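Side-chain contact in conserved domain protein (Streptococcus pneumoniae, PDB 4IAJ), which is of unknown function but belongs to the DUF4649 family and folds as a small antiparallel sheet with two helices: residues 9-12 and 18-21. Sequence-based numbering, arbitrary orientation.
Sequences ITYI and ERTV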
loop_
_atom_site.group_PDB
_atom_site.type_symbol
_atom_site.label_atom_id
_atom_site.label_comp_id
_atom_site.label_asym_id
_atom_site.label_seq_id
_atom_site.Cartn_x
_atom_site.Cartn_y
_atom_site.Cartn_z
ATOM N N ILE B 9 15.214 5.073 18.939
ATOM C CA ILE B 9 14.753 6.050 17.966
ATOM C C ILE B 9 13.498 6.728 18.500
ATOM O O ILE B 9 12.548 6.056 18.887
ATOM C CB ILE B 9 14.422 5.414 16.611
ATOM C CG1 ILE B 9 15.614 4.615 16.058
ATOM C CG2 ILE B 9 13.997 6.486 15.623
ATOM C CD1 ILE B 9 15.245 3.725 14.880
ATOM N N THR B 10 13.494 8.058 18.525
ATOM C CA THR B 10 12.308 8.781 18.939
ATOM C C THR B 10 11.830 9.606 17.750
ATOM O O THR B 10 12.611 10.270 17.084
ATOM C CB THR B 10 12.558 9.662 20.167
ATOM O OG1 THR B 10 12.906 8.847 21.295
ATOM C CG2 THR B 10 11.314 10.435 20.515
ATOM N N TYR B 11 10.543 9.515 17.461
ATOM C CA TYR B 11 9.964 10.218 16.325
ATOM C C TYR B 11 8.637 10.818 16.727
ATOM O O TYR B 11 8.099 10.510 17.799
ATOM C CB TYR B 11 9.833 9.284 15.123
ATOM C CG TYR B 11 8.992 8.077 15.369
ATOM C CD1 TYR B 11 7.611 8.135 15.290
ATOM C CD2 TYR B 11 9.581 6.873 15.679
ATOM C CE1 TYR B 11 6.835 7.003 15.525
ATOM C CE2 TYR B 11 8.827 5.750 15.906
ATOM C CZ TYR B 11 7.463 5.815 15.843
ATOM O OH TYR B 11 6.752 4.668 16.086
ATOM N N ILE B 12 8.135 11.709 15.883
ATOM C CA ILE B 12 6.882 12.422 16.143
ATOM C C ILE B 12 5.861 11.918 15.170
ATOM O O ILE B 12 6.083 12.013 13.967
ATOM C CB ILE B 12 7.000 13.945 15.931
ATOM C CG1 ILE B 12 8.273 14.496 16.589
ATOM C CG2 ILE B 12 5.750 14.649 16.454
ATOM C CD1 ILE B 12 8.339 14.314 18.083
ATOM N N GLU B 18 5.408 12.147 20.755
ATOM C CA GLU B 18 6.683 11.457 20.658
ATOM C C GLU B 18 6.487 9.968 20.910
ATOM O O GLU B 18 5.822 9.578 21.857
ATOM C CB GLU B 18 7.708 12.002 21.649
ATOM C CG GLU B 18 8.331 13.335 21.266
ATOM C CD GLU B 18 9.100 13.976 22.414
ATOM O OE1 GLU B 18 9.658 13.230 23.249
ATOM O OE2 GLU B 18 9.146 15.226 22.479
ATOM N N ARG B 19 7.064 9.162 20.038
ATOM C CA ARG B 19 7.108 7.711 20.184
ATOM C C ARG B 19 8.541 7.268 20.218
ATOM O O ARG B 19 9.340 7.761 19.437
ATOM C CB ARG B 19 6.440 7.036 18.996
ATOM C CG ARG B 19 4.969 7.358 18.824
ATOM C CD ARG B 19 4.206 7.178 20.114
ATOM N NE ARG B 19 2.832 7.636 19.969
ATOM C CZ ARG B 19 2.048 8.054 20.958
ATOM N NH1 ARG B 19 2.496 8.139 22.229
ATOM N NH2 ARG B 19 0.806 8.427 20.654
ATOM N N THR B 20 8.866 6.320 21.093
ATOM C CA THR B 20 10.222 5.792 21.160
ATOM C C THR B 20 10.190 4.284 20.908
ATOM O O THR B 20 9.392 3.584 21.513
ATOM C CB THR B 20 10.878 6.106 22.514
ATOM O OG1 THR B 20 10.950 7.528 22.681
ATOM C CG2 THR B 20 12.289 5.537 22.582
ATOM N N VAL B 21 11.034 3.818 19.989
ATOM C CA VAL B 21 11.246 2.382 19.774
ATOM C C VAL B 21 12.709 2.082 20.034
ATOM O O VAL B 21 13.556 2.947 19.848
ATOM C CB VAL B 21 10.839 1.896 18.369
ATOM C CG1 VAL B 21 9.333 2.016 18.200
ATOM C CG2 VAL B 21 11.552 2.662 17.258
#
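The first beta hairpin of the domain is zipped together here: strand 7-12 turns back into strand 18-23, an outermost strand of the chain's antiparallel sheet. I9 with V21 and Y11 with R19 are the hydrogen-bonded pairs, each joined by two backbone bonds; the one from R19 N to Y11 O measures 2.8 Å. Between them sits the non-hydrogen-bonded pair T10 and T20, where the side chains supply the polar link: T10 OG1 and T20 OG1 form a hydrogen bond of 2.7 Å. Both hydroxyls stand anti to their own carbonyl carbons (chi1 near -60°), which turns them toward each other across the strands.

Beside the threonines, on the same face, I12 and E18 run side by side, with I12 CD1 set tightly against E18 CG. The carboxylate continues past this apolar stem, and its OE2 accepts a hydrogen bond from Q47 on strand 46-51.

I9, Y11, R19 and V21 occupy the other face. With CG wedged between backbone N and carbonyl carbon (chi1 59°), the Y11 ring leans over its partner strand, and R19 CB sits 3.8 Å from the ring centroid in a CH-pi contact displaced toward the rim at CE1 and CZ. V21 CG2 meets the ring near its plane, at the edge, and also packs on I9 CB at 4.0 Å. The guanidinium plane is 87° from the ring plane; beyond the ring the R19 chain bends at chi2, R19 NE forms a salt bridge with D13 OD2, and R19 NH2 hydrogen-bonds to the backbone O of H59 of the second subunit. R19 thus divides its labour: its aliphatic base covers tyrosine within the hairpin, and its charged end is shared between D13 of its own chain and the second subunit.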